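Side-chain contacts in peptidase M16 domain protein (Alicyclobacillus acidocaldarius subsp. acidocaldarius DSM 446, PDB 4XEA), which is a putative metallopeptidase of the M16 (insulinase) family that binds a nickel ion and probably hydrolyses peptide bonds: residues A60-H65 with E127-I132; V42-R47 with V162-A167; T31-A36 with G110-F115. All coordinates share one frame; numbering follows the deposited sequence.

Contact 1. Residues A60-H65 with E127-I132; sequences AHFLEH and EKEKGI. With NI (nickel (II) ion), chain C.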
ATOM      1  N   ALA A  60      -2.620  -9.781  24.764  1.00 42.27           N
ATOM      2  CA  ALA A  60      -3.351  -8.871  23.880  1.00 41.63           C
ATOM      3  C   ALA A  60      -3.625  -9.541  22.522  1.00 42.68           C
ATOM      4  O   ALA A  60      -4.751  -9.523  22.004  1.00 42.27           O
ATOM      5  CB  ALA A  60      -2.622  -7.536  23.704  1.00 39.82           C
ATOM      6  N   HIS A  61      -2.591 -10.177  21.989  1.00 43.97           N
ATOM      7  CA  HIS A  61      -2.640 -10.772  20.640  1.00 44.59           C
ATOM      8  C   HIS A  61      -3.425 -12.091  20.608  1.00 46.25           C
ATOM      9  O   HIS A  61      -4.119 -12.392  19.632  1.00 46.76           O
ATOM     10  CB  HIS A  61      -1.210 -10.953  20.165  1.00 45.02           C
ATOM     11  CG  HIS A  61      -1.078 -11.805  18.966  1.00 47.07           C
ATOM     12  ND1 HIS A  61      -0.765 -13.144  19.053  1.00 50.00           N
ATOM     13  CD2 HIS A  61      -1.257 -11.538  17.652  1.00 50.29           C
ATOM     14  CE1 HIS A  61      -0.731 -13.662  17.844  1.00 50.47           C
ATOM     15  NE2 HIS A  61      -1.005 -12.706  16.975  1.00 53.32           N
ATOM     16  N   PHE A  62      -3.316 -12.872  21.678  1.00 46.57           N
ATOM     17  CA  PHE A  62      -4.151 -14.082  21.857  1.00 49.24           C
ATOM     18  C   PHE A  62      -5.654 -13.704  21.846  1.00 49.37           C
ATOM     19  O   PHE A  62      -6.477 -14.317  21.137  1.00 50.91           O
ATOM     20  CB  PHE A  62      -3.752 -14.763  23.170  1.00 49.73           C
ATOM     21  CG  PHE A  62      -4.052 -16.240  23.229  1.00 52.87           C
ATOM     22  CD1 PHE A  62      -5.347 -16.704  23.154  1.00 55.25           C
ATOM     23  CD2 PHE A  62      -3.030 -17.157  23.439  1.00 54.34           C
ATOM     24  CE1 PHE A  62      -5.616 -18.075  23.234  1.00 58.92           C
ATOM     25  CE2 PHE A  62      -3.295 -18.517  23.519  1.00 59.70           C
ATOM     26  CZ  PHE A  62      -4.580 -18.971  23.416  1.00 60.18           C
ATOM     27  N   LEU A  63      -6.015 -12.681  22.610  1.00 48.62           N
ATOM     28  CA  LEU A  63      -7.408 -12.198  22.636  1.00 48.91           C
ATOM     29  C   LEU A  63      -7.850 -11.733  21.234  1.00 49.43           C
ATOM     30  O   LEU A  63      -8.972 -12.017  20.809  1.00 49.81           O
ATOM     31  CB  LEU A  63      -7.596 -11.070  23.652  1.00 45.80           C
ATOM     32  CG  LEU A  63      -7.471 -11.440  25.132  1.00 45.78           C
ATOM     33  CD1 LEU A  63      -7.590 -10.172  25.958  1.00 45.54           C
ATOM     34  CD2 LEU A  63      -8.584 -12.495  25.532  1.00 48.05           C
ATOM     35  N   GLU A  64      -6.939 -11.089  20.499  1.00 48.30           N
ATOM     36  CA  GLU A  64      -7.255 -10.657  19.135  1.00 48.96           C
ATOM     37  C   GLU A  64      -7.637 -11.828  18.283  1.00 51.27           C
ATOM     38  O   GLU A  64      -8.612 -11.755  17.528  1.00 52.97           O
ATOM     39  CB  GLU A  64      -6.084  -9.881  18.504  1.00 47.74           C
ATOM     40  CG  GLU A  64      -6.358  -9.400  17.063  1.00 50.92           C
ATOM     41  CD  GLU A  64      -5.145  -9.605  16.157  1.00 51.45           C
ATOM     42  OE1 GLU A  64      -4.053  -9.114  16.486  1.00 50.38           O
ATOM     43  OE2 GLU A  64      -5.269 -10.304  15.151  1.00 56.01           O
ATOM     44  N   HIS A  65      -6.873 -12.913  18.372  1.00 52.17           N
ATOM     45  CA  HIS A  65      -7.165 -14.074  17.588  1.00 55.50           C
ATOM     46  C   HIS A  65      -8.533 -14.663  17.963  1.00 56.95           C
ATOM     47  O   HIS A  65      -9.274 -15.123  17.099  1.00 58.30           O
ATOM     48  CB  HIS A  65      -6.100 -15.151  17.802  1.00 57.17           C
ATOM     49  CG  HIS A  65      -4.992 -15.101  16.813  1.00 59.74           C
ATOM     50  ND1 HIS A  65      -4.723 -16.143  15.951  1.00 63.92           N
ATOM     51  CD2 HIS A  65      -4.095 -14.127  16.527  1.00 59.42           C
ATOM     52  CE1 HIS A  65      -3.694 -15.817  15.186  1.00 64.19           C
ATOM     53  NE2 HIS A  65      -3.295 -14.605  15.519  1.00 61.09           N
ATOM     54  N   GLU A 127      -6.459 -24.234  23.930  1.00 82.08           N
ATOM     55  CA  GLU A 127      -5.390 -25.154  23.527  1.00 87.24           C
ATOM     56  C   GLU A 127      -5.101 -25.095  22.010  1.00 88.86           C
ATOM     57  O   GLU A 127      -3.949 -24.885  21.600  1.00 88.56           O
ATOM     58  CB  GLU A 127      -5.674 -26.587  23.972  1.00 95.78           C
ATOM     59  CG  GLU A 127      -4.446 -27.492  23.933  1.00103.58           C
ATOM     60  CD  GLU A 127      -3.254 -26.869  24.631  1.00100.31           C
ATOM     61  OE1 GLU A 127      -3.044 -27.185  25.815  1.00104.86           O
ATOM     62  OE2 GLU A 127      -2.542 -26.048  24.014  1.00 95.41           O
ATOM     63  N   LYS A 128      -6.143 -25.195  21.190  1.00 91.91           N
ATOM     64  CA  LYS A 128      -5.978 -25.145  19.731  1.00 95.77           C
ATOM     65  C   LYS A 128      -5.215 -23.901  19.286  1.00 89.05           C
ATOM     66  O   LYS A 128      -4.291 -23.983  18.466  1.00 90.24           O
ATOM     67  CB  LYS A 128      -7.336 -25.189  19.022  1.00101.45           C
ATOM     68  CG  LYS A 128      -7.219 -25.158  17.496  1.00108.56           C
ATOM     69  CD  LYS A 128      -8.538 -25.364  16.823  1.00116.86           C
ATOM     70  CE  LYS A 128      -8.396 -25.262  15.317  1.00124.70           C
ATOM     71  NZ  LYS A 128      -9.724 -25.283  14.672  1.00132.07           N
ATOM     72  N   GLU A 129      -5.585 -22.749  19.849  1.00 82.01           N
ATOM     73  CA  GLU A 129      -5.062 -21.502  19.364  1.00 78.00           C
ATOM     74  C   GLU A 129      -3.601 -21.330  19.800  1.00 75.06           C
ATOM     75  O   GLU A 129      -2.878 -20.567  19.180  1.00 73.67           O
ATOM     76  CB  GLU A 129      -5.930 -20.321  19.838  1.00 74.64           C
ATOM     77  CG  GLU A 129      -5.749 -19.027  19.041  1.00 72.76           C
ATOM     78  CD  GLU A 129      -6.330 -19.107  17.640  1.00 77.72           C
ATOM     79  OE1 GLU A 129      -5.792 -18.443  16.736  1.00 75.89           O
ATOM     80  OE2 GLU A 129      -7.323 -19.835  17.438  1.00 80.84           O
ATOM     81  N   LYS A 130      -3.166 -22.030  20.853  1.00 75.68           N
ATOM     82  CA  LYS A 130      -1.757 -21.944  21.306  1.00 74.57           C
ATOM     83  C   LYS A 130      -0.810 -22.511  20.240  1.00 79.39           C
ATOM     84  O   LYS A 130       0.257 -21.946  19.980  1.00 78.24           O
ATOM     85  CB  LYS A 130      -1.532 -22.706  22.620  1.00 76.31           C
ATOM     86  CG  LYS A 130      -1.845 -21.942  23.903  1.00 72.09           C
ATOM     87  CD  LYS A 130      -1.680 -22.861  25.113  1.00 76.03           C
ATOM     88  CE  LYS A 130      -2.174 -22.223  26.405  1.00 73.48           C
ATOM     89  NZ  LYS A 130      -1.494 -22.794  27.601  1.00 76.28           N
ATOM     90  N   GLY A 131      -1.206 -23.636  19.656  1.00 86.56           N
ATOM     91  CA  GLY A 131      -0.447 -24.267  18.572  1.00 93.61           C
ATOM     92  C   GLY A 131      -0.333 -23.377  17.338  1.00 92.61           C
ATOM     93  O   GLY A 131       0.739 -23.303  16.698  1.00 95.37           O
ATOM     94  N   ILE A 132      -1.449 -22.702  17.013  1.00 90.34           N
ATOM     95  CA  ILE A 132      -1.531 -21.818  15.848  1.00 90.10           C
ATOM     96  C   ILE A 132      -0.630 -20.606  16.045  1.00 82.75           C
ATOM     97  O   ILE A 132       0.037 -20.173  15.113  1.00 84.18           O
ATOM     98  CB  ILE A 132      -2.998 -21.377  15.560  1.00 91.45           C
ATOM     99  CG1 ILE A 132      -3.855 -22.600  15.179  1.00100.74           C
ATOM    100  CG2 ILE A 132      -3.050 -20.311  14.471  1.00 92.02           C
ATOM    101  CD1 ILE A 132      -5.334 -22.296  14.989  1.00103.55           C
TER
HETATM  102 NI    NI C 502      -1.711 -13.188  14.927  1.00 73.10          NI
HETATM  103  O   HOH W   1      -2.483 -13.270  12.613  1.00 66.69           O
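The inverted zinc motif of M16 peptidases, HxxEH, lies on helix 59-66, and here its second histidine, His65, meets Glu129 of helix 123-141. His61 and His65 stand one helical turn apart, so both imidazoles reach the same nickel ion, with His61 NE2 and His65 NE2 each 2.2 Å from it; a water lies 2.4 Å from the metal, and Glu136 of helix 123-141 completes the protein's share of the site. The opposite nitrogen of the His65 ring is used as well. His65 ND1 donates a hydrogen bond of 2.7 Å to Glu129 OE1 (148° at the hydrogen), reaching the anti side of the carboxylate somewhat out of its plane. Glu129 presents this oxygen because its CG stands opposite the backbone N (chi1 -161°) and the chain then bends at chi2. Its second oxygen, OE2, has a long, weak ion pair with Lys66.

Beside this polar pair the axes of segments 60-65 and 127-132 approach to 11.0 Å, their directions 113° apart, and Phe62 spans the gap. A large flat side chain suits so wide a gap: the CE2 edge of its ring abuts Lys130 CG at 3.7 Å, and CZ lies 4.1 Å from Glu129 CB. Lys130 offers methylenes to the ring while its NZ bonds to the carbonyls of Arg174 and Ile176. With NE2 on the metal and ND1 on Glu129, the His65 ring is gripped at both nitrogens and is probably hindered from turning; the neighbouring carboxylate would probably also polarise the imidazole, making it a stronger nickel ligand.

Contact 2. Residues V42-R47 with V162-A167; sequences VDRAFR and VRIDIA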
ATOM      1  N   VAL A  42       2.528  -4.553  25.340  1.00 36.14           N
ATOM      2  CA  VAL A  42       3.419  -4.128  26.403  1.00 36.52           C
ATOM      3  C   VAL A  42       2.776  -4.064  27.786  1.00 37.19           C
ATOM      4  O   VAL A  42       3.478  -3.861  28.762  1.00 37.51           O
ATOM      5  CB  VAL A  42       4.202  -2.836  26.100  1.00 36.07           C
ATOM      6  CG1 VAL A  42       5.054  -3.017  24.793  1.00 37.21           C
ATOM      7  CG2 VAL A  42       3.298  -1.599  26.091  1.00 37.13           C
ATOM      8  N   ASP A  43       1.459  -4.277  27.858  1.00 36.64           N
ATOM      9  CA  ASP A  43       0.735  -4.246  29.133  1.00 37.60           C
ATOM     10  C   ASP A  43       0.872  -5.592  29.838  1.00 39.19           C
ATOM     11  O   ASP A  43      -0.103  -6.311  30.052  1.00 40.26           O
ATOM     12  CB  ASP A  43      -0.733  -3.882  28.892  1.00 36.02           C
ATOM     13  CG  ASP A  43      -0.900  -2.453  28.499  1.00 36.74           C
ATOM     14  OD1 ASP A  43      -0.546  -1.599  29.355  1.00 36.19           O
ATOM     15  OD2 ASP A  43      -1.365  -2.181  27.342  1.00 36.35           O
ATOM     16  N   ARG A  44       2.118  -5.942  30.168  1.00 39.68           N
ATOM     17  CA  ARG A  44       2.429  -7.204  30.823  1.00 39.90           C
ATOM     18  C   ARG A  44       1.951  -7.223  32.286  1.00 40.60           C
ATOM     19  O   ARG A  44       1.524  -8.252  32.786  1.00 41.66           O
ATOM     20  CB  ARG A  44       3.949  -7.416  30.791  1.00 40.54           C
ATOM     21  CG  ARG A  44       4.444  -8.663  31.471  1.00 42.62           C
ATOM     22  CD  ARG A  44       5.977  -8.663  31.593  1.00 43.99           C
ATOM     23  NE  ARG A  44       6.620  -8.888  30.308  1.00 45.06           N
ATOM     24  CZ  ARG A  44       7.899  -8.616  30.041  1.00 45.59           C
ATOM     25  NH1 ARG A  44       8.683  -8.022  30.952  1.00 44.58           N
ATOM     26  NH2 ARG A  44       8.384  -8.898  28.830  1.00 47.24           N
ATOM     27  N   ALA A  45       2.089  -6.103  32.983  1.00 39.77           N
ATOM     28  CA  ALA A  45       1.753  -6.063  34.400  1.00 41.49           C
ATOM     29  C   ALA A  45       0.821  -4.896  34.689  1.00 40.94           C
ATOM     30  O   ALA A  45       0.890  -3.823  34.042  1.00 39.76           O
ATOM     31  CB  ALA A  45       3.041  -5.947  35.261  1.00 41.23           C
ATOM     32  N   PHE A  46      -0.025  -5.098  35.686  1.00 41.09           N
ATOM     33  CA  PHE A  46      -1.042  -4.130  36.013  1.00 40.21           C
ATOM     34  C   PHE A  46      -1.668  -4.503  37.354  1.00 42.30           C
ATOM     35  O   PHE A  46      -1.550  -5.635  37.826  1.00 43.41           O
ATOM     36  CB  PHE A  46      -2.128  -4.033  34.934  1.00 39.03           C
ATOM     37  CG  PHE A  46      -2.799  -5.343  34.616  1.00 41.02           C
ATOM     38  CD1 PHE A  46      -2.243  -6.217  33.687  1.00 42.99           C
ATOM     39  CD2 PHE A  46      -3.984  -5.724  35.273  1.00 44.04           C
ATOM     40  CE1 PHE A  46      -2.855  -7.437  33.416  1.00 44.10           C
ATOM     41  CE2 PHE A  46      -4.613  -6.914  34.989  1.00 44.74           C
ATOM     42  CZ  PHE A  46      -4.042  -7.786  34.049  1.00 45.51           C
ATOM     43  N   ARG A  47      -2.319  -3.515  37.953  1.00 42.55           N
ATOM     44  CA  ARG A  47      -3.098  -3.701  39.163  1.00 44.50           C
ATOM     45  C   ARG A  47      -4.533  -3.352  38.847  1.00 45.32           C
ATOM     46  O   ARG A  47      -4.809  -2.342  38.168  1.00 43.22           O
ATOM     47  CB  ARG A  47      -2.622  -2.764  40.269  1.00 45.85           C
ATOM     48  CG  ARG A  47      -3.399  -2.919  41.601  1.00 48.68           C
ATOM     49  CD  ARG A  47      -3.336  -1.585  42.398  1.00 54.13           C
ATOM     50  NE  ARG A  47      -3.906  -1.694  43.726  1.00 55.64           N
ATOM     51  CZ  ARG A  47      -3.291  -2.287  44.746  1.00 59.40           C
ATOM     52  NH1 ARG A  47      -2.070  -2.811  44.585  1.00 57.99           N
ATOM     53  NH2 ARG A  47      -3.895  -2.341  45.925  1.00 60.60           N
ATOM     54  N   VAL A 162       8.516  -4.085  25.398  1.00 37.58           N
ATOM     55  CA  VAL A 162       8.623  -3.806  23.972  1.00 37.96           C
ATOM     56  C   VAL A 162       9.729  -4.679  23.325  1.00 39.20           C
ATOM     57  O   VAL A 162       9.773  -4.857  22.110  1.00 40.51           O
ATOM     58  CB  VAL A 162       8.833  -2.305  23.695  1.00 37.43           C
ATOM     59  CG1 VAL A 162      10.262  -1.859  24.113  1.00 37.01           C
ATOM     60  CG2 VAL A 162       8.555  -1.966  22.180  1.00 40.50           C
ATOM     61  N   ARG A 163      10.605  -5.235  24.137  1.00 38.11           N
ATOM     62  CA  ARG A 163      11.683  -6.075  23.623  1.00 40.92           C
ATOM     63  C   ARG A 163      11.251  -7.479  23.216  1.00 42.46           C
ATOM     64  O   ARG A 163      12.028  -8.203  22.593  1.00 43.82           O
ATOM     65  CB  ARG A 163      12.833  -6.138  24.616  1.00 40.86           C
ATOM     66  CG  ARG A 163      12.624  -6.940  25.846  1.00 40.33           C
ATOM     67  CD  ARG A 163      13.756  -6.695  26.851  1.00 44.11           C
ATOM     68  NE  ARG A 163      15.091  -6.989  26.259  1.00 45.92           N
ATOM     69  CZ  ARG A 163      15.611  -8.207  26.042  1.00 51.17           C
ATOM     70  NH1 ARG A 163      14.956  -9.330  26.351  1.00 52.03           N
ATOM     71  NH2 ARG A 163      16.793  -8.306  25.467  1.00 51.44           N
ATOM     72  N   ILE A 164      10.029  -7.855  23.598  1.00 42.51           N
ATOM     73  CA  ILE A 164       9.386  -9.095  23.182  1.00 44.31           C
ATOM     74  C   ILE A 164       8.415  -8.812  22.044  1.00 44.66           C
ATOM     75  O   ILE A 164       7.654  -7.841  22.085  1.00 43.17           O
ATOM     76  CB  ILE A 164       8.623  -9.717  24.353  1.00 44.74           C
ATOM     77  CG1 ILE A 164       9.582  -9.846  25.544  1.00 46.92           C
ATOM     78  CG2 ILE A 164       8.087 -11.128  23.992  1.00 45.97           C
ATOM     79  CD1 ILE A 164      10.755 -10.780  25.292  1.00 50.46           C
ATOM     80  N   ASP A 165       8.405  -9.672  21.032  1.00 46.53           N
ATOM     81  CA  ASP A 165       7.529  -9.436  19.891  1.00 47.77           C
ATOM     82  C   ASP A 165       6.041  -9.541  20.303  1.00 46.81           C
ATOM     83  O   ASP A 165       5.691 -10.150  21.299  1.00 46.74           O
ATOM     84  CB  ASP A 165       7.851 -10.371  18.713  1.00 51.72           C
ATOM     85  CG  ASP A 165       7.369  -9.790  17.349  1.00 56.40           C
ATOM     86  OD1 ASP A 165       6.846  -8.613  17.267  1.00 58.62           O
ATOM     87  OD2 ASP A 165       7.499 -10.518  16.379  1.00 60.33           O
ATOM     88  N   ILE A 166       5.195  -8.930  19.508  1.00 47.72           N
ATOM     89  CA  ILE A 166       3.779  -8.768  19.809  1.00 48.24           C
ATOM     90  C   ILE A 166       3.046 -10.056  20.170  1.00 51.44           C
ATOM     91  O   ILE A 166       2.224 -10.047  21.093  1.00 51.24           O
ATOM     92  CB  ILE A 166       3.079  -7.941  18.700  1.00 50.40           C
ATOM     93  CG1 ILE A 166       3.577  -6.460  18.791  1.00 49.43           C
ATOM     94  CG2 ILE A 166       1.540  -8.033  18.809  1.00 51.21           C
ATOM     95  CD1 ILE A 166       3.400  -5.696  17.495  1.00 54.40           C
ATOM     96  N   ALA A 167       3.375 -11.162  19.486  1.00 52.49           N
ATOM     97  CA  ALA A 167       2.775 -12.467  19.748  1.00 55.15           C
ATOM     98  C   ALA A 167       3.306 -13.188  21.004  1.00 54.30           C
ATOM     99  O   ALA A 167       2.743 -14.189  21.433  1.00 57.02           O
ATOM    100  CB  ALA A 167       2.926 -13.378  18.494  1.00 58.22           C
TER
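Arg44 NH2 carries a salt bridge to Asp57 OD2 and, at the same time, rests against Ile164, with 3.6 Å between Arg44 NH2 and Ile164 CG1. The methylene meets the guanidinium at its edge and close to its plane, the two side chains crossing at about a right angle. Arginine suits the place because its long chain, bent at chi3 (-72°), can carry the charge to Asp57 while passing an aliphatic neighbour, and Ile164 also touches Asp57, so all three pack together. A second touch, without a hydrogen bond, lies two residues earlier, at Val42. Val42 CG1 points at the backbone of Val162, 3.7 Å from Val162 N, and comes within 4.0 Å of Val162 CB. Two short branched residues fit here because the chains approach closely, their CA atoms 5.8 Å apart. Val162 N is itself hydrogen-bonded to His160 ND1. No hydrogen bond joins the two segments, and packing alone brings them together. Between Val42 and Arg44 the chain makes an inverse gamma turn centred on Asp43, closed by a weak bond of 2.9 Å from Arg44 N to Val42 O, and this turn leads directly into strand 45-48, the middle strand of a three-stranded antiparallel sheet.

Contact 3. Residues T31-A36 with G110-F115; sequences TYAMFA and GTLLDF. With NA (sodium ion), chain B.
Helix-on-sheet packing in the N-terminal half of the chain brings Phe35 and Ala33 of strand 31-37 against Leu112 and Leu113 of helix 105-116. Segments 31-36 and 110-115 run nearly parallel, 15° apart in direction, their axes 9.4 Å apart at closest approach. Residues alternate along the strand, so Ala33 and Phe35 face the helix while Met34, a selenomethionine here, points away and packs on helix 367-379. Leu112 sits over the strand: its CD2 is 3.9 Å from Phe35 CB and 4.2 Å from Ala33 CB, and the small methyl of alanine leaves room for the branched leucine. The Phe35 ring reaches past it, since CG stands opposite the backbone N (chi1 -168°), and crosses Leu113 at about a right angle. There Leu113 CD2 lies over one face, 4.1 Å from the ring centroid and 22° off the normal, a CH-pi contact, while the edge of the ring looks toward Leu112 O. Strand 31-37 is an interior strand of the six-stranded mixed sheet of this M16 alpha/beta unit, flanked by strands 194-200 and 95-101, and Phe35 also packs on Met194 and Leu196. Replacing Phe35 with an alanine would probably leave the Leu113 methyl without the ring face it rests on and open a gap between sheet and helix. Near the C-terminal end of this helix, Phe115 O binds a sodium ion at 2.1 Å, a backbone carbonyl being a good hard ligand for this small cation. The carbonyls of Met67 and Ser118 join it, with two waters at 2.3 and 2.5 Å from the ion.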
ATOM      1  N   THR A  31     -17.636   3.463   4.182  1.00 57.63           N
ATOM      2  CA  THR A  31     -17.590   3.784   5.621  1.00 55.79           C
ATOM      3  C   THR A  31     -16.490   2.901   6.217  1.00 54.12           C
ATOM      4  O   THR A  31     -16.371   1.729   5.847  1.00 53.98           O
ATOM      5  CB  THR A  31     -18.956   3.540   6.306  1.00 57.92           C
ATOM      6  OG1 THR A  31     -19.912   4.434   5.755  1.00 58.10           O
ATOM      7  CG2 THR A  31     -18.903   3.781   7.877  1.00 54.29           C
ATOM      8  N   TYR A  32     -15.650   3.491   7.079  1.00 52.02           N
ATOM      9  CA  TYR A  32     -14.557   2.786   7.720  1.00 49.78           C
ATOM     10  C   TYR A  32     -14.757   3.015   9.214  1.00 48.54           C
ATOM     11  O   TYR A  32     -14.973   4.155   9.673  1.00 48.87           O
ATOM     12  CB  TYR A  32     -13.213   3.327   7.201  1.00 49.00           C
ATOM     13  CG  TYR A  32     -11.934   2.606   7.674  1.00 47.86           C
ATOM     14  CD1 TYR A  32     -11.453   2.761   8.987  1.00 47.81           C
ATOM     15  CD2 TYR A  32     -11.182   1.819   6.807  1.00 50.17           C
ATOM     16  CE1 TYR A  32     -10.275   2.116   9.419  1.00 47.36           C
ATOM     17  CE2 TYR A  32      -9.987   1.173   7.238  1.00 49.01           C
ATOM     18  CZ  TYR A  32      -9.553   1.339   8.541  1.00 50.32           C
ATOM     19  OH  TYR A  32      -8.406   0.708   8.993  1.00 52.72           O
ATOM     20  N   ALA A  33     -14.763   1.925   9.969  1.00 47.94           N
ATOM     21  CA  ALA A  33     -15.116   1.973  11.388  1.00 47.64           C
ATOM     22  C   ALA A  33     -14.054   1.210  12.193  1.00 46.87           C
ATOM     23  O   ALA A  33     -13.644   0.121  11.787  1.00 46.95           O
ATOM     24  CB  ALA A  33     -16.487   1.324  11.567  1.00 49.84           C
HETATM   25  N   MSE A  34     -13.655   1.740  13.355  1.00 45.84           N
HETATM   26  CA  MSE A  34     -12.678   1.051  14.188  1.00 44.49           C
HETATM   27  C   MSE A  34     -13.091   1.146  15.665  1.00 43.51           C
HETATM   28  O   MSE A  34     -13.444   2.238  16.139  1.00 43.11           O
HETATM   29  CB  MSE A  34     -11.283   1.660  13.982  1.00 43.54           C
HETATM   30  CG  MSE A  34     -10.156   1.093  14.918  1.00 44.21           C
HETATM   31 SE   MSE A  34      -8.337   1.706  14.510  0.84 47.59          SE
HETATM   32  CE  MSE A  34      -7.967   0.727  12.854  1.00 43.65           C
ATOM     33  N   PHE A  35     -13.087  -0.015  16.335  1.00 41.87           N
ATOM     34  CA  PHE A  35     -13.365  -0.155  17.758  1.00 43.19           C
ATOM     35  C   PHE A  35     -12.056  -0.663  18.405  1.00 41.82           C
ATOM     36  O   PHE A  35     -11.607  -1.758  18.078  1.00 43.57           O
ATOM     37  CB  PHE A  35     -14.511  -1.184  17.917  1.00 44.38           C
ATOM     38  CG  PHE A  35     -15.132  -1.268  19.298  1.00 44.68           C
ATOM     39  CD1 PHE A  35     -15.069  -0.233  20.213  1.00 46.66           C
ATOM     40  CD2 PHE A  35     -15.885  -2.388  19.625  1.00 49.38           C
ATOM     41  CE1 PHE A  35     -15.680  -0.346  21.474  1.00 47.28           C
ATOM     42  CE2 PHE A  35     -16.518  -2.501  20.877  1.00 49.41           C
ATOM     43  CZ  PHE A  35     -16.397  -1.480  21.795  1.00 48.67           C
ATOM     44  N   ALA A  36     -11.423   0.143  19.258  1.00 41.50           N
ATOM     45  CA  ALA A  36     -10.104  -0.193  19.812  1.00 38.88           C
ATOM     46  C   ALA A  36     -10.048  -0.088  21.288  1.00 38.72           C
ATOM     47  O   ALA A  36     -10.797   0.710  21.885  1.00 39.99           O
ATOM     48  CB  ALA A  36      -9.022   0.677  19.198  1.00 36.33           C
ATOM     49  N   GLY A 110     -23.361  -2.658  14.553  1.00 62.47           N
ATOM     50  CA  GLY A 110     -23.946  -3.611  15.509  1.00 63.90           C
ATOM     51  C   GLY A 110     -23.113  -4.886  15.638  1.00 62.93           C
ATOM     52  O   GLY A 110     -22.833  -5.344  16.743  1.00 63.43           O
ATOM     53  N   THR A 111     -22.689  -5.448  14.515  1.00 62.15           N
ATOM     54  CA  THR A 111     -21.863  -6.649  14.525  1.00 61.08           C
ATOM     55  C   THR A 111     -20.488  -6.365  15.163  1.00 58.85           C
ATOM     56  O   THR A 111     -19.946  -7.188  15.918  1.00 58.13           O
ATOM     57  CB  THR A 111     -21.675  -7.164  13.093  1.00 61.89           C
ATOM     58  OG1 THR A 111     -22.964  -7.312  12.446  1.00 64.12           O
ATOM     59  CG2 THR A 111     -20.901  -8.489  13.097  1.00 60.98           C
ATOM     60  N   LEU A 112     -19.941  -5.186  14.867  1.00 57.30           N
ATOM     61  CA  LEU A 112     -18.628  -4.785  15.403  1.00 54.80           C
ATOM     62  C   LEU A 112     -18.710  -4.684  16.932  1.00 54.15           C
ATOM     63  O   LEU A 112     -17.891  -5.248  17.650  1.00 53.43           O
ATOM     64  CB  LEU A 112     -18.171  -3.460  14.772  1.00 52.79           C
ATOM     65  CG  LEU A 112     -16.814  -2.927  15.259  1.00 50.20           C
ATOM     66  CD1 LEU A 112     -15.702  -3.915  14.981  1.00 44.06           C
ATOM     67  CD2 LEU A 112     -16.549  -1.578  14.640  1.00 48.97           C
ATOM     68  N   LEU A 113     -19.709  -3.968  17.428  1.00 55.55           N
ATOM     69  CA  LEU A 113     -19.864  -3.845  18.884  1.00 54.86           C
ATOM     70  C   LEU A 113     -20.063  -5.227  19.486  1.00 55.63           C
ATOM     71  O   LEU A 113     -19.386  -5.590  20.440  1.00 55.43           O
ATOM     72  CB  LEU A 113     -21.028  -2.926  19.255  1.00 56.42           C
ATOM     73  CG  LEU A 113     -20.836  -1.444  18.933  1.00 56.25           C
ATOM     74  CD1 LEU A 113     -22.173  -0.695  19.006  1.00 61.11           C
ATOM     75  CD2 LEU A 113     -19.770  -0.814  19.858  1.00 56.06           C
ATOM     76  N   ASP A 114     -20.997  -5.991  18.924  1.00 58.40           N
ATOM     77  CA  ASP A 114     -21.366  -7.316  19.461  1.00 59.61           C
ATOM     78  C   ASP A 114     -20.191  -8.294  19.563  1.00 58.69           C
ATOM     79  O   ASP A 114     -19.993  -8.921  20.606  1.00 59.25           O
ATOM     80  CB  ASP A 114     -22.492  -7.930  18.623  1.00 63.22           C
ATOM     81  CG  ASP A 114     -23.816  -7.202  18.795  1.00 63.75           C
ATOM     82  OD1 ASP A 114     -23.953  -6.344  19.715  1.00 62.25           O
ATOM     83  OD2 ASP A 114     -24.721  -7.515  18.019  1.00 67.43           O
ATOM     84  N   PHE A 115     -19.379  -8.422  18.514  1.00 56.75           N
ATOM     85  CA  PHE A 115     -18.329  -9.461  18.553  1.00 55.69           C
ATOM     86  C   PHE A 115     -17.109  -9.072  19.418  1.00 52.62           C
ATOM     87  O   PHE A 115     -16.365  -9.934  19.884  1.00 50.51           O
ATOM     88  CB  PHE A 115     -17.951  -9.954  17.134  1.00 56.64           C
ATOM     89  CG  PHE A 115     -16.684  -9.347  16.538  1.00 55.53           C
ATOM     90  CD1 PHE A 115     -15.438  -9.879  16.824  1.00 55.33           C
ATOM     91  CD2 PHE A 115     -16.759  -8.296  15.622  1.00 56.58           C
ATOM     92  CE1 PHE A 115     -14.264  -9.348  16.237  1.00 52.80           C
ATOM     93  CE2 PHE A 115     -15.618  -7.758  15.045  1.00 54.32           C
ATOM     94  CZ  PHE A 115     -14.361  -8.282  15.354  1.00 52.52           C
TER
HETATM   95 NA    NA B 501     -16.083 -11.965  20.381  1.00 49.58          NA
HETATM   96  O   HOH W   2     -17.913 -13.086  19.527  1.00 59.95           O
HETATM   97  O   HOH W   3     -15.074 -14.239  20.880  1.00 57.42           O

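Along the chain the segments come in the order 31-36, 42-47, 60-65, 110-115, 127-132 and 162-167. Contact 1 is therefore nested inside the loop closed by contact 2, whereas contact 3 alternates with both. Contacts 1 and 2 are neighbours, their centres about 15 Å apart, and they touch where His61 ND1 meets Ala167 CA at 3.7 Å, so the loop holding residues 162-167 borders the nickel site. Contact 3 stands apart, about 21 Å from contact 1 and 25 Å from contact 2 between centres, yet helix 105-116 is followed directly by helix 123-141. In the N-terminal half of the chain, contact 3 joins helix 105-116 to the mixed sheet, contact 1 forms part of the nickel site, and contact 2 lies beside it.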